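Local coordinates for protein acyl-CoA thioesterase II (Mycobacterium avium subsp. paratuberculosis, PDB 4R9Z) that probably hydrolyses fatty acyl-CoA thioesters, releasing free fatty acid and coenzyme A, and is built as a double hot-dog, at residues 60-65 with 224-229; 156-161 with 176-181; 201-206 with 236-241; 251-256 with 266-271. All blocks are in the same frame, centred on the assembly; numbering follows the deposited sequence.

Contact 1 (60-65 with 224-229)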
# COMPACT_ATOMS: atom_id res chain seq x y z
N HIS B 60 -8.20 -2.66 -9.27
CA HIS B 60 -7.72 -1.29 -9.32
C HIS B 60 -6.64 -1.07 -8.26
O HIS B 60 -5.92 -0.07 -8.30
CB HIS B 60 -8.88 -0.31 -9.18
CG HIS B 60 -9.57 -0.38 -7.85
ND1 HIS B 60 -9.11 0.29 -6.74
CD2 HIS B 60 -10.69 -1.03 -7.47
CE1 HIS B 60 -9.92 0.05 -5.72
NE2 HIS B 60 -10.89 -0.74 -6.14
N SER B 61 -6.53 -2.00 -7.31
CA SER B 61 -5.43 -1.97 -6.34
C SER B 61 -5.23 -3.31 -5.67
O SER B 61 -6.13 -4.15 -5.63
CB SER B 61 -5.66 -0.88 -5.28
OG SER B 61 -6.81 -1.12 -4.51
N VAL B 62 -4.04 -3.51 -5.11
CA VAL B 62 -3.70 -4.76 -4.44
C VAL B 62 -2.54 -4.53 -3.47
O VAL B 62 -1.57 -3.84 -3.77
CB VAL B 62 -3.32 -5.88 -5.47
CG1 VAL B 62 -2.21 -5.42 -6.40
CG2 VAL B 62 -2.92 -7.17 -4.76
N HIS B 63 -2.65 -5.12 -2.28
CA HIS B 63 -1.63 -4.99 -1.26
C HIS B 63 -1.18 -6.37 -0.83
O HIS B 63 -1.99 -7.18 -0.41
CB HIS B 63 -2.17 -4.19 -0.07
CG HIS B 63 -2.67 -2.84 -0.45
ND1 HIS B 63 -1.86 -1.73 -0.50
CD2 HIS B 63 -3.91 -2.41 -0.80
CE1 HIS B 63 -2.57 -0.68 -0.87
NE2 HIS B 63 -3.82 -1.07 -1.06
N THR B 64 0.12 -6.64 -0.95
CA THR B 64 0.63 -7.97 -0.70
C THR B 64 1.74 -7.96 0.34
O THR B 64 2.69 -7.19 0.23
CB THR B 64 1.17 -8.60 -2.00
OG1 THR B 64 0.20 -8.47 -3.05
CG2 THR B 64 1.49 -10.06 -1.79
N TYR B 65 1.63 -8.82 1.36
CA TYR B 65 2.70 -9.03 2.32
C TYR B 65 3.42 -10.33 2.02
O TYR B 65 2.79 -11.36 1.91
CB TYR B 65 2.18 -9.06 3.76
CG TYR B 65 2.22 -7.73 4.46
CD1 TYR B 65 3.43 -7.11 4.74
CD2 TYR B 65 1.05 -7.08 4.83
CE1 TYR B 65 3.47 -5.89 5.37
CE2 TYR B 65 1.09 -5.86 5.47
CZ TYR B 65 2.30 -5.27 5.73
OH TYR B 65 2.33 -4.05 6.36
N VAL B 224 0.22 -2.00 -5.35
CA VAL B 224 -0.00 -1.47 -6.70
C VAL B 224 -1.36 -0.80 -6.82
O VAL B 224 -2.38 -1.39 -6.45
CB VAL B 224 0.10 -2.55 -7.77
CG1 VAL B 224 -0.03 -1.94 -9.15
CG2 VAL B 224 1.41 -3.29 -7.66
N TRP B 225 -1.39 0.41 -7.36
CA TRP B 225 -2.65 1.06 -7.69
C TRP B 225 -2.75 1.23 -9.20
O TRP B 225 -1.91 1.87 -9.83
CB TRP B 225 -2.75 2.42 -6.99
CG TRP B 225 -2.69 2.32 -5.50
CD1 TRP B 225 -3.74 2.26 -4.63
CD2 TRP B 225 -1.51 2.25 -4.69
NE1 TRP B 225 -3.29 2.17 -3.34
CE2 TRP B 225 -1.92 2.16 -3.35
CE3 TRP B 225 -0.14 2.26 -4.98
CZ2 TRP B 225 -1.02 2.08 -2.30
CZ3 TRP B 225 0.75 2.19 -3.93
CH2 TRP B 225 0.31 2.10 -2.60
N PHE B 226 -3.76 0.64 -9.80
CA PHE B 226 -3.91 0.66 -11.23
C PHE B 226 -4.62 1.88 -11.71
O PHE B 226 -5.52 2.35 -11.09
CB PHE B 226 -4.63 -0.58 -11.70
CG PHE B 226 -3.89 -1.83 -11.44
CD1 PHE B 226 -2.91 -2.27 -12.28
CD2 PHE B 226 -4.19 -2.59 -10.34
CE1 PHE B 226 -2.25 -3.42 -12.03
CE2 PHE B 226 -3.52 -3.75 -10.09
CZ PHE B 226 -2.56 -4.17 -10.94
N HIS B 227 -4.19 2.39 -12.84
CA HIS B 227 -4.73 3.61 -13.37
C HIS B 227 -5.41 3.37 -14.69
O HIS B 227 -6.59 3.53 -14.84
CB HIS B 227 -3.62 4.61 -13.51
CG HIS B 227 -4.06 5.97 -13.89
ND1 HIS B 227 -4.08 6.40 -15.19
CD2 HIS B 227 -4.48 7.01 -13.15
CE1 HIS B 227 -4.51 7.64 -15.24
NE2 HIS B 227 -4.76 8.04 -14.01
N GLY B 228 -4.63 2.98 -15.67
CA GLY B 228 -5.10 2.82 -17.00
C GLY B 228 -4.70 1.45 -17.40
O GLY B 228 -3.96 0.83 -16.72
N ARG B 229 -5.23 0.97 -18.50
CA ARG B 229 -4.95 -0.38 -18.95
C ARG B 229 -3.64 -0.46 -19.72
O ARG B 229 -3.38 0.33 -20.62
CB ARG B 229 -6.11 -0.90 -19.78
CG ARG B 229 -6.47 -2.33 -19.46
CD ARG B 229 -7.72 -2.76 -20.20
NE ARG B 229 -8.90 -2.19 -19.58
CZ ARG B 229 -10.15 -2.50 -19.92
NH1 ARG B 229 -10.37 -3.39 -20.88
NH2 ARG B 229 -11.17 -1.93 -19.29
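Ser61 and Trp225 face each other where the two hot-dog units of the double hot-dog join, strand 58-66 running antiparallel to 218-226. The backbone supplies three hydrogen bonds. Val62 and Val224 form a hydrogen-bonded pair, each N donating to the other's O, and Phe226 N extends the ladder to His60 O (2.7 Å). Ser61 CA lies 3.1 Å from Val224 O in a CA-H...O contact.

Apolar contacts gather on the valine face. Val62 and Val224 lie side by side, CG1 of the first 3.9 Å from CB of the second; Leu47 of helix 39-52 touches Val62, and Ser199 of helix 188-201 touches Val224. The Phe226 ring turns its edge to the backbone at His60 C and Ser61 N, while Val224 CG1 sits over one face, toward the rim.

The other face is aromatic and, at the dimer interface, polar. Ser61 OG bonds to Tyr65 OH of the second subunit; His63 ND1 is hydrogen-bonded to Ser223 OG of its own chain. With CG opposite the carbonyl carbon in both Trp225 (chi1 -60°) and His63, the rings lean together obliquely, planes at 75°, and Trp225 CZ2 lies at the imidazole edge, near its plane, 3.5 Å from His63 CE1.

Contact 2 (156-161 with 176-181)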
# COMPACT_ATOMS: atom_id res chain seq x y z
N LEU B 156 12.68 -13.90 -14.16
CA LEU B 156 13.34 -12.71 -14.68
C LEU B 156 13.43 -12.62 -16.21
O LEU B 156 13.50 -11.53 -16.77
CB LEU B 156 14.74 -12.59 -14.09
CG LEU B 156 14.80 -12.58 -12.56
CD1 LEU B 156 16.22 -12.34 -12.07
CD2 LEU B 156 13.85 -11.54 -11.99
N ARG B 157 13.42 -13.77 -16.89
CA ARG B 157 13.72 -13.81 -18.33
C ARG B 157 12.55 -13.59 -19.30
O ARG B 157 12.75 -13.60 -20.51
CB ARG B 157 14.39 -15.14 -18.67
CG ARG B 157 15.78 -15.31 -18.05
CD ARG B 157 16.50 -16.56 -18.58
NE ARG B 157 16.13 -17.77 -17.86
CZ ARG B 157 15.30 -18.70 -18.32
NH1 ARG B 157 14.74 -18.56 -19.51
NH2 ARG B 157 15.03 -19.78 -17.59
N TRP B 158 11.33 -13.38 -18.79
CA TRP B 158 10.18 -13.25 -19.68
C TRP B 158 9.99 -11.85 -20.25
O TRP B 158 9.04 -11.61 -21.00
CB TRP B 158 8.89 -13.68 -18.99
CG TRP B 158 8.59 -12.95 -17.72
CD1 TRP B 158 9.13 -13.19 -16.50
CD2 TRP B 158 7.68 -11.85 -17.55
NE1 TRP B 158 8.61 -12.32 -15.57
CE2 TRP B 158 7.72 -11.49 -16.19
CE3 TRP B 158 6.83 -11.15 -18.42
CZ2 TRP B 158 6.95 -10.45 -15.68
CZ3 TRP B 158 6.07 -10.11 -17.90
CH2 TRP B 158 6.13 -9.77 -16.55
N PHE B 159 10.85 -10.91 -19.88
CA PHE B 159 10.70 -9.55 -20.40
C PHE B 159 12.02 -8.94 -20.86
O PHE B 159 13.08 -9.20 -20.28
CB PHE B 159 10.04 -8.65 -19.35
CG PHE B 159 10.79 -8.59 -18.05
CD1 PHE B 159 11.79 -7.66 -17.85
CD2 PHE B 159 10.50 -9.48 -17.04
CE1 PHE B 159 12.49 -7.61 -16.66
CE2 PHE B 159 11.18 -9.44 -15.84
CZ PHE B 159 12.18 -8.50 -15.65
N GLU B 160 11.95 -8.12 -21.91
CA GLU B 160 13.11 -7.34 -22.35
C GLU B 160 13.18 -6.05 -21.55
O GLU B 160 12.18 -5.59 -21.01
CB GLU B 160 13.03 -7.03 -23.85
CG GLU B 160 12.92 -8.24 -24.76
CD GLU B 160 12.80 -7.85 -26.23
OE1 GLU B 160 13.76 -7.24 -26.76
OE2 GLU B 160 11.76 -8.15 -26.85
N ARG B 161 14.36 -5.44 -21.52
CA ARG B 161 14.54 -4.24 -20.71
C ARG B 161 15.67 -3.34 -21.19
O ARG B 161 16.74 -3.80 -21.56
CB ARG B 161 14.81 -4.63 -19.26
CG ARG B 161 15.82 -5.75 -19.13
CD ARG B 161 15.93 -6.24 -17.71
NE ARG B 161 16.42 -5.20 -16.81
CZ ARG B 161 16.50 -5.34 -15.49
NH1 ARG B 161 16.11 -6.47 -14.93
NH2 ARG B 161 16.96 -4.35 -14.75
N MET B 176 13.39 2.63 -16.51
CA MET B 176 13.71 1.64 -17.52
C MET B 176 12.59 1.50 -18.56
O MET B 176 11.43 1.81 -18.29
CB MET B 176 13.96 0.28 -16.87
CG MET B 176 12.69 -0.38 -16.37
SD MET B 176 12.98 -1.84 -15.36
CE MET B 176 14.03 -2.81 -16.42
N TRP B 177 12.96 1.02 -19.74
CA TRP B 177 11.98 0.58 -20.72
C TRP B 177 11.85 -0.92 -20.57
O TRP B 177 12.85 -1.61 -20.40
CB TRP B 177 12.39 0.92 -22.15
CG TRP B 177 12.30 2.36 -22.51
CD1 TRP B 177 13.34 3.22 -22.71
CD2 TRP B 177 11.10 3.12 -22.72
NE1 TRP B 177 12.86 4.47 -23.04
CE2 TRP B 177 11.49 4.43 -23.05
CE3 TRP B 177 9.74 2.81 -22.67
CZ2 TRP B 177 10.57 5.43 -23.32
CZ3 TRP B 177 8.83 3.81 -22.94
CH2 TRP B 177 9.24 5.10 -23.26
N TRP B 178 10.63 -1.43 -20.65
CA TRP B 178 10.45 -2.87 -20.62
C TRP B 178 9.26 -3.28 -21.48
O TRP B 178 8.31 -2.51 -21.67
CB TRP B 178 10.27 -3.38 -19.19
CG TRP B 178 8.87 -3.23 -18.68
CD1 TRP B 178 8.29 -2.11 -18.17
CD2 TRP B 178 7.87 -4.25 -18.65
NE1 TRP B 178 6.99 -2.37 -17.81
CE2 TRP B 178 6.71 -3.68 -18.11
CE3 TRP B 178 7.85 -5.60 -19.04
CZ2 TRP B 178 5.53 -4.40 -17.93
CZ3 TRP B 178 6.68 -6.31 -18.87
CH2 TRP B 178 5.53 -5.72 -18.32
N ARG B 179 9.35 -4.49 -22.01
CA ARG B 179 8.22 -5.12 -22.67
C ARG B 179 8.35 -6.62 -22.50
O ARG B 179 9.45 -7.13 -22.29
CB ARG B 179 8.17 -4.74 -24.15
CG ARG B 179 9.29 -5.34 -24.98
CD ARG B 179 9.18 -4.92 -26.44
NE ARG B 179 10.30 -5.40 -27.23
CZ ARG B 179 10.37 -5.31 -28.56
NH1 ARG B 179 9.38 -4.75 -29.24
NH2 ARG B 179 11.44 -5.77 -29.20
N PRO B 180 7.23 -7.35 -22.58
CA PRO B 180 7.34 -8.81 -22.48
C PRO B 180 8.02 -9.38 -23.73
O PRO B 180 7.77 -8.89 -24.84
CB PRO B 180 5.89 -9.28 -22.37
CG PRO B 180 5.10 -8.06 -21.98
CD PRO B 180 5.83 -6.89 -22.54
N ASP B 181 8.83 -10.41 -23.55
CA ASP B 181 9.54 -11.02 -24.66
C ASP B 181 8.68 -12.12 -25.28
O ASP B 181 8.88 -13.31 -25.01
CB ASP B 181 10.89 -11.58 -24.20
CG ASP B 181 11.77 -12.01 -25.37
OD1 ASP B 181 11.58 -11.49 -26.48
OD2 ASP B 181 12.65 -12.88 -25.17
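Trp158 and Trp178 meet through their six-membered rings, CZ3 to CZ3 at 4.0 Å, with the ring planes steeply inclined at 82°. Phe159 fills the angle beside them: its CB lies at the edge of the Trp178 ring, 3.8 Å from CE3, while its own ring folds back so that CD2 stands over the centre of the Trp158 indole. That fold-back follows from chi1 of 57°, which sets CG between the backbone N and the carbonyl carbon. Met198 of helix 188-201 touches all three aromatic residues.

The cluster belongs to the outer end of the C-terminal hot-dog unit, where strand 159-163, outermost on that side within this chain, pairs antiparallel with 176-180. Glu160 and Arg179 exchange backbone bonds, and Asp181 N prolongs the ladder with a nearly straight bond to Trp158 O (2.8 Å, 172°).

Farther out, Met176 CE rests over one face of the Arg161 guanidinium, 3.4 Å from NE. On the other face of the strand pair, Glu160 and Arg179 run side by side, and OE2 of Glu160 forms a salt bridge with Arg179 NE at 3.1 Å, its hydrogen bond weak. Asp181 OD1, a like charge, approaches the same Glu160 OE2 to 3.4 Å.

Contact 3 (201-206 with 236-241)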
# COMPACT_ATOMS: atom_id res chain seq x y z
N VAL B 201 9.43 -7.38 -9.24
CA VAL B 201 10.75 -8.02 -9.38
C VAL B 201 11.87 -7.07 -9.81
O VAL B 201 13.04 -7.37 -9.59
CB VAL B 201 10.71 -9.18 -10.40
CG1 VAL B 201 9.73 -10.25 -9.95
CG2 VAL B 201 10.34 -8.68 -11.79
N THR B 202 11.52 -5.93 -10.39
CA THR B 202 12.54 -4.98 -10.86
C THR B 202 12.84 -3.89 -9.85
O THR B 202 13.67 -3.02 -10.09
CB THR B 202 12.12 -4.31 -12.17
OG1 THR B 202 10.87 -3.64 -12.00
CG2 THR B 202 12.00 -5.35 -13.27
N LEU B 203 12.14 -3.92 -8.74
CA LEU B 203 12.16 -2.82 -7.81
C LEU B 203 13.16 -2.92 -6.69
O LEU B 203 13.26 -2.06 -5.89
CB LEU B 203 10.78 -2.57 -7.27
CG LEU B 203 10.44 -1.13 -7.12
CD1 LEU B 203 10.73 -0.42 -8.39
CD2 LEU B 203 9.00 -0.95 -6.75
N THR B 204 13.86 -4.02 -6.63
CA THR B 204 14.98 -4.11 -5.76
C THR B 204 16.14 -3.21 -6.06
O THR B 204 16.77 -2.73 -5.17
CB THR B 204 15.52 -5.51 -5.77
OG1 THR B 204 15.46 -6.02 -7.10
CG2 THR B 204 14.70 -6.33 -4.88
N GLU B 205 16.47 -3.02 -7.34
CA GLU B 205 17.74 -2.43 -7.69
C GLU B 205 17.91 -1.04 -7.18
O GLU B 205 18.99 -0.74 -6.71
CB GLU B 205 18.08 -2.54 -9.19
CG GLU B 205 18.94 -1.41 -9.82
CD GLU B 205 20.39 -1.28 -9.33
OE1 GLU B 205 20.89 -2.12 -8.59
OE2 GLU B 205 21.05 -0.32 -9.72
N PRO B 206 16.81 -0.17 -7.28
CA PRO B 206 17.11 1.16 -6.74
C PRO B 206 17.53 1.12 -5.27
O PRO B 206 18.40 1.85 -4.88
CB PRO B 206 15.82 1.94 -6.92
CG PRO B 206 14.79 0.98 -7.16
CD PRO B 206 15.42 -0.08 -7.92
N LEU B 236 7.15 -0.27 -22.26
CA LEU B 236 6.57 0.43 -21.12
C LEU B 236 7.65 1.14 -20.31
O LEU B 236 8.73 0.59 -20.09
CB LEU B 236 5.81 -0.53 -20.22
CG LEU B 236 4.53 -1.19 -20.72
CD1 LEU B 236 3.79 -1.82 -19.56
CD2 LEU B 236 3.65 -0.18 -21.43
N PHE B 237 7.34 2.35 -19.86
CA PHE B 237 8.26 3.12 -19.03
C PHE B 237 8.01 2.83 -17.55
O PHE B 237 6.91 3.07 -17.05
CB PHE B 237 8.09 4.62 -19.30
CG PHE B 237 9.15 5.48 -18.68
CD1 PHE B 237 9.01 5.96 -17.38
CD2 PHE B 237 10.28 5.85 -19.40
CE1 PHE B 237 9.98 6.77 -16.81
CE2 PHE B 237 11.24 6.66 -18.83
CZ PHE B 237 11.10 7.12 -17.54
N TYR B 238 9.03 2.33 -16.86
CA TYR B 238 8.90 2.07 -15.43
C TYR B 238 9.87 2.92 -14.63
O TYR B 238 11.04 2.56 -14.46
CB TYR B 238 9.12 0.59 -15.12
CG TYR B 238 8.68 0.17 -13.74
CD1 TYR B 238 7.68 0.86 -13.07
CD2 TYR B 238 9.24 -0.94 -13.11
CE1 TYR B 238 7.26 0.47 -11.81
CE2 TYR B 238 8.83 -1.34 -11.85
CZ TYR B 238 7.84 -0.63 -11.21
OH TYR B 238 7.42 -1.01 -9.95
N ASP B 239 9.37 4.04 -14.13
CA ASP B 239 10.16 4.93 -13.29
C ASP B 239 10.33 4.30 -11.91
O ASP B 239 9.35 3.90 -11.28
CB ASP B 239 9.47 6.29 -13.18
CG ASP B 239 10.44 7.41 -12.91
OD1 ASP B 239 11.66 7.15 -12.90
OD2 ASP B 239 9.98 8.56 -12.74
N ARG B 240 11.57 4.20 -11.45
CA ARG B 240 11.88 3.53 -10.19
C ARG B 240 12.77 4.40 -9.31
O ARG B 240 13.69 5.06 -9.81
CB ARG B 240 12.59 2.19 -10.44
CG ARG B 240 11.88 1.25 -11.40
CD ARG B 240 12.71 -0.02 -11.64
NE ARG B 240 13.98 0.26 -12.29
CZ ARG B 240 14.92 -0.65 -12.53
NH1 ARG B 240 14.74 -1.92 -12.17
NH2 ARG B 240 16.05 -0.30 -13.13
N SER B 241 12.53 4.36 -8.01
CA SER B 241 13.37 5.09 -7.06
C SER B 241 13.32 4.47 -5.67
O SER B 241 12.48 3.61 -5.39
CB SER B 241 12.95 6.56 -7.03
OG SER B 241 11.61 6.69 -6.61
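Leu203 and Arg240 lie alongside each other, pointing opposite ways, and this is the closely packed part of the contact. CD1 of Leu203 lies 3.6 Å from Arg240 CG and 4.0 Å from Tyr238 CZ, so that one methyl fills the angle between the aliphatic stem of the arginine and the tyrosine ring. Its other methyl, CD2, reaches the phenol oxygen, Tyr238 OH, at 3.6 Å. Arg240 CG also covers one face of the Tyr238 ring near its rim. Thr202 comes to the edge of that ring, in its plane, with OG1 3.1 Å from CE2; the hydroxyl itself is hydrogen-bonded to Met198 O, and Tyr238 OH is held by Ser199 O.

The guanidinium is turned by a bend at chi3 (-64°), which brings NH1 to Thr202 O. The bond is 2.6 Å long but weak, with an angle of only 128° at the hydrogen. Arg240 NE is directed instead to Val174 O, so backbone carbonyls from two loops, at 174 and 202, both take part in orienting this buried group.

Toward Ser241 the contact is looser. Pro206 CB touches only backbone there, 3.8 Å from Ser241 C, and the serine side chain points away. Glu205 and Ser241 are partly exposed, and the Glu205 carboxylate does not touch the guanidinium.

Here the residues just after helix 188-201 pack on strand 236-246, at the end of the helix around which the antiparallel sheet of the hot-dog fold wraps.

Contact 4 (251-256 with 266-271)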
# COMPACT_ATOMS: atom_id res chain seq x y z
N LEU B 251 12.27 1.58 1.42
CA LEU B 251 11.13 1.80 0.53
C LEU B 251 11.56 1.97 -0.92
O LEU B 251 12.58 2.60 -1.21
CB LEU B 251 10.33 3.04 0.94
CG LEU B 251 9.17 2.87 1.91
CD1 LEU B 251 8.41 4.19 2.05
CD2 LEU B 251 8.23 1.75 1.48
N ALA B 252 10.75 1.44 -1.83
CA ALA B 252 10.94 1.64 -3.25
C ALA B 252 9.65 2.14 -3.87
O ALA B 252 8.57 1.78 -3.42
CB ALA B 252 11.39 0.34 -3.92
N SER B 253 9.76 2.98 -4.89
CA SER B 253 8.59 3.64 -5.46
C SER B 253 8.62 3.53 -6.98
O SER B 253 9.69 3.58 -7.60
CB SER B 253 8.54 5.11 -5.02
OG SER B 253 7.37 5.75 -5.51
N GLY B 254 7.45 3.37 -7.58
CA GLY B 254 7.39 3.16 -9.01
C GLY B 254 6.16 3.71 -9.70
O GLY B 254 5.06 3.70 -9.15
N THR B 255 6.36 4.20 -10.92
CA THR B 255 5.26 4.65 -11.76
C THR B 255 5.48 4.07 -13.14
O THR B 255 6.55 4.22 -13.72
CB THR B 255 5.17 6.18 -11.83
OG1 THR B 255 6.44 6.75 -11.50
CG2 THR B 255 4.13 6.70 -10.86
N MET B 256 4.46 3.40 -13.66
CA MET B 256 4.58 2.76 -14.96
C MET B 256 3.72 3.47 -15.99
O MET B 256 2.59 3.85 -15.70
CB MET B 256 4.18 1.29 -14.85
CG MET B 256 4.54 0.47 -16.06
SD MET B 256 4.17 -1.26 -15.75
CE MET B 256 5.22 -1.57 -14.33
N THR B 266 0.68 2.97 -10.16
CA THR B 266 1.56 3.55 -9.16
C THR B 266 1.94 2.43 -8.20
O THR B 266 1.10 1.58 -7.89
CB THR B 266 0.89 4.71 -8.39
OG1 THR B 266 0.37 5.66 -9.32
CG2 THR B 266 1.89 5.39 -7.48
N VAL B 267 3.18 2.41 -7.74
CA VAL B 267 3.71 1.25 -7.01
C VAL B 267 4.54 1.66 -5.79
O VAL B 267 5.27 2.64 -5.83
CB VAL B 267 4.59 0.37 -7.93
CG1 VAL B 267 5.03 -0.88 -7.20
CG2 VAL B 267 3.86 -0.00 -9.20
N LYS B 268 4.40 0.90 -4.71
CA LYS B 268 5.26 1.06 -3.54
C LYS B 268 5.70 -0.29 -3.00
O LYS B 268 4.91 -1.23 -2.96
CB LYS B 268 4.55 1.85 -2.44
CG LYS B 268 5.49 2.42 -1.39
CD LYS B 268 6.19 3.68 -1.90
CE LYS B 268 5.25 4.87 -1.87
NZ LYS B 268 5.91 6.09 -2.43
N GLN B 269 6.96 -0.40 -2.58
CA GLN B 269 7.48 -1.66 -2.08
C GLN B 269 8.40 -1.47 -0.88
O GLN B 269 9.27 -0.60 -0.88
CB GLN B 269 8.23 -2.40 -3.19
CG GLN B 269 8.78 -3.76 -2.78
CD GLN B 269 9.53 -4.45 -3.89
OE1 GLN B 269 10.68 -4.85 -3.73
NE2 GLN B 269 8.87 -4.61 -5.04
N GLU B 270 8.22 -2.30 0.13
CA GLU B 270 9.08 -2.27 1.30
C GLU B 270 9.86 -3.57 1.36
O GLU B 270 9.30 -4.65 1.17
CB GLU B 270 8.25 -2.07 2.57
CG GLU B 270 9.05 -1.91 3.86
CD GLU B 270 8.16 -1.69 5.07
OE1 GLU B 270 7.14 -2.40 5.20
OE2 GLU B 270 8.48 -0.80 5.90
N MET B 271 11.17 -3.47 1.58
CA MET B 271 12.01 -4.66 1.62
C MET B 271 12.97 -4.66 2.81
O MET B 271 13.39 -3.60 3.28
CB MET B 271 12.78 -4.80 0.31
CG MET B 271 13.82 -3.72 0.05
SD MET B 271 14.16 -3.53 -1.71
CE MET B 271 12.72 -2.61 -2.24
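Ala252 and Gln269 exchange a pair of backbone hydrogen bonds, Ala252 N to Gln269 O at 2.7 Å and Gln269 N to Ala252 O at 2.8 Å. Two residues along, Gly254 and Val267 repeat the pattern, with Val267 CB lying 3.6 Å from Gly254 O. Between the two pairs, Lys268 CA makes a CA-H...O contact with Ala252 O.

The Lys268 side chain folds over the neighbouring strand. Its CG departs opposite the backbone N, after which bends at chi2 (79°) and chi3 (76°) curl the chain back. CG thereby comes 4.0 Å from Leu251 CD2, and NZ ends 3.4 Å from Ser253 OG in a weak hydrogen bond. Leu251 CD2 also packs against Glu270 CB. On the opposite face Met271, bent at chi3, hooks its CE methyl onto Ala252 CB at 3.6 Å.

The two strands are the arms of a beta hairpin, 249-258 and 263-272, within the sheet of the C-terminal hot-dog unit. The face with Ala252, Val267 and Gln269 looks to the helical side: Leu203 touches all three, and Gln269 NE2 is hydrogen-bonded to Ala200 O, which links the extended glutamine chain to the end of helix 188-201.

The face with Leu251, Lys268 and Glu270 meets the second subunit. Glu270 OE1 is hydrogen-bonded to Ser61 OG of that subunit, whose Trp225 packs against Leu251, Lys268 and Glu270. Trp225 of the same chain as the hairpin touches Lys268 as well.

From the N terminus, segment 60-65 appears first, and its partner at 224-229 follows much later, so contact 1 closes the longest loop and joins the two hot-dog units. Contact 2, between 156-161 and 176-181, closes and nests wholly inside that loop. Contact 3 crosses contact 1: its first segment, 201-206, lies within the loop and its second, 236-241, beyond it. Contact 4 follows the other three in series as a local hairpin. Neighbouring strands connect them laterally, 224-226 lying beside 266-271, 251-256 beside 236-241, and 236-241 beside 176-180. Contacts 1 and 4 also reach the second subunit, whereas contact 2 marks the far edge of the C-terminal unit within this chain.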